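PDB 2IVF: ethylbenzene dehydrogenase beta-subunit from Aromatoleum aromaticum, which is an iron-sulfur subunit of the ferredoxin-like type, binding three iron/sulfur (SF4) clusters and one Fe3-S4 cluster and probably relaying electrons within its enzyme complex. Local coordinates for residues T43-P46 against G47-H50. Residues are numbered along the deposited sequence; the frame is centred on the assembly and turned at random.
Sequences TKRP and GTEH
Thr48 grips the carbonyl of Arg45 twice, closing a type II beta turn that runs from Arg45 to Thr48 through Pro46 and Gly47. The backbone bond, Thr48 N to Arg45 O, measures 2.9 Å with an N-H...O angle of 154°. The second is shorter: Thr48 OG1 donates to the same Arg45 O at 2.6 Å. Placement of this hydroxyl follows from a chi1 of 67°, which sets OG1 between the backbone N and carbonyl carbon of Thr48 and leaves CG2 pointing to the arginine side chain. That methyl lies over one face of the Arg45 guanidinium, 3.1 Å above its plane and displaced to the rim, with Thr48 CG2 nearest to Arg45 NH1 at 3.4 Å. The bend at chi3 of Arg45 (-81°) helps fold the group back over the methyl; a salt bridge from NH2 to Glu209 and a hydrogen bond to Trp42 O fix its rotation. Gly47 takes the third position of the type II turn, which favours glycine. Its N donates to Glu49 OE1 at 2.8 Å, entering from above the carboxylate plane, while Glu49 OE2 rests 3.6 Å from Pro46 CA. On the helix side, Thr43 CB packs 3.5 Å from Thr48 O, and Thr43 OG1 bonds to Met51 O. Following helix 33-42, this loop leads toward strand 55-59; Thr43 lies about 7 Å, measured from its side chain, from an iron/sulfur cluster, and Lys44 NZ bonds to Asn135 of the alpha-subunit. Chemically, two donors converging on Arg45 O fasten the turn through both backbone and side chain, and the carboxylate of Glu49 supplies an acceptor for the Gly47 amide within it.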
ATOM      1  N   THR B  43      12.822  10.607  12.051  1.00 23.83           N
ATOM      2  CA  THR B  43      13.674   9.441  12.288  1.00 24.16           C
ATOM      3  C   THR B  43      14.310   8.898  11.036  1.00 24.74           C
ATOM      4  O   THR B  43      14.341   7.698  10.807  1.00 25.13           O
ATOM      5  CB  THR B  43      12.962   8.300  13.105  1.00 22.89           C
ATOM      6  OG1 THR B  43      11.788   7.841  12.423  1.00 22.97           O
ATOM      7  CG2 THR B  43      12.566   8.813  14.457  1.00 24.06           C
ATOM      8  N   LYS B  44      14.876   9.804  10.273  1.00 25.30           N
ATOM      9  CA  LYS B  44      15.780   9.458   9.193  1.00 26.48           C
ATOM     10  C   LYS B  44      17.228   9.901   9.441  1.00 26.75           C
ATOM     11  O   LYS B  44      18.075   9.769   8.572  1.00 27.72           O
ATOM     12  CB  LYS B  44      15.241  10.031   7.879  1.00 26.32           C
ATOM     13  CG  LYS B  44      14.104   9.234   7.378  1.00 27.38           C
ATOM     14  CD  LYS B  44      13.378   9.879   6.205  1.00 26.69           C
ATOM     15  CE  LYS B  44      14.208  10.055   4.987  1.00 26.95           C
ATOM     16  NZ  LYS B  44      13.370  10.726   3.933  1.00 24.41           N
ATOM     17  N   ARG B  45      17.493  10.447  10.623  1.00 27.04           N
ATOM     18  CA  ARG B  45      18.825  10.836  11.044  1.00 27.62           C
ATOM     19  C   ARG B  45      19.657   9.605  11.393  1.00 27.50           C
ATOM     20  O   ARG B  45      19.101   8.615  11.860  1.00 28.02           O
ATOM     21  CB  ARG B  45      18.708  11.716  12.294  1.00 27.84           C
ATOM     22  CG  ARG B  45      17.982  13.020  12.056  1.00 28.75           C
ATOM     23  CD  ARG B  45      17.791  13.799  13.329  1.00 29.19           C
ATOM     24  NE  ARG B  45      16.658  13.291  14.070  1.00 30.70           N
ATOM     25  CZ  ARG B  45      16.734  12.690  15.254  1.00 30.18           C
ATOM     26  NH1 ARG B  45      17.900  12.542  15.876  1.00 28.21           N
ATOM     27  NH2 ARG B  45      15.626  12.256  15.819  1.00 29.72           N
ATOM     28  N   PRO B  46      20.976   9.635  11.144  1.00 27.74           N
ATOM     29  CA  PRO B  46      21.833   8.500  11.547  1.00 27.30           C
ATOM     30  C   PRO B  46      21.616   8.120  13.011  1.00 26.60           C
ATOM     31  O   PRO B  46      21.586   8.988  13.888  1.00 26.73           O
ATOM     32  CB  PRO B  46      23.258   9.025  11.313  1.00 27.58           C
ATOM     33  CG  PRO B  46      23.109  10.099  10.296  1.00 29.06           C
ATOM     34  CD  PRO B  46      21.746  10.686  10.452  1.00 28.87           C
ATOM     35  N   GLY B  47      21.422   6.840  13.260  1.00 25.88           N
ATOM     36  CA  GLY B  47      21.161   6.361  14.592  1.00 26.07           C
ATOM     37  C   GLY B  47      19.696   6.326  15.004  1.00 25.22           C
ATOM     38  O   GLY B  47      19.407   5.840  16.072  1.00 25.48           O
ATOM     39  N   THR B  48      18.769   6.814  14.161  1.00 25.05           N
ATOM     40  CA  THR B  48      17.304   6.787  14.452  1.00 25.06           C
ATOM     41  C   THR B  48      16.520   5.887  13.474  1.00 25.15           C
ATOM     42  O   THR B  48      15.311   5.722  13.596  1.00 24.15           O
ATOM     43  CB  THR B  48      16.707   8.188  14.343  1.00 24.70           C
ATOM     44  OG1 THR B  48      16.752   8.620  12.967  1.00 22.84           O
ATOM     45  CG2 THR B  48      17.471   9.223  15.280  1.00 23.77           C
ATOM     46  N   GLU B  49      17.226   5.311  12.506  1.00 25.32           N
ATOM     47  CA  GLU B  49      16.578   4.639  11.386  1.00 25.46           C
ATOM     48  C   GLU B  49      15.736   3.461  11.804  1.00 25.30           C
ATOM     49  O   GLU B  49      14.717   3.191  11.192  1.00 26.26           O
ATOM     50  CB  GLU B  49      17.641   4.162  10.385  1.00 26.22           C
ATOM     51  CG  GLU B  49      18.460   5.263   9.781  1.00 28.20           C
ATOM     52  CD  GLU B  49      19.860   5.362  10.346  1.00 29.19           C
ATOM     53  OE1 GLU B  49      20.059   5.088  11.561  1.00 27.69           O
ATOM     54  OE2 GLU B  49      20.754   5.715   9.550  1.00 32.17           O
ATOM     55  N   HIS B  50      16.161   2.752  12.844  1.00 24.29           N
ATOM     56  CA  HIS B  50      15.372   1.684  13.417  1.00 24.72           C
ATOM     57  C   HIS B  50      14.163   2.146  14.232  1.00 25.37           C
ATOM     58  O   HIS B  50      13.363   1.328  14.601  1.00 25.98           O
ATOM     59  CB  HIS B  50      16.222   0.837  14.346  1.00 24.60           C
ATOM     60  CG  HIS B  50      16.752   1.577  15.545  1.00 25.24           C
ATOM     61  ND1 HIS B  50      17.762   2.506  15.452  1.00 23.26           N
ATOM     62  CD2 HIS B  50      16.366   1.565  16.847  1.00 23.93           C
ATOM     63  CE1 HIS B  50      18.015   2.998  16.661  1.00 26.83           C
ATOM     64  NE2 HIS B  50      17.199   2.426  17.528  1.00 23.56           N
TER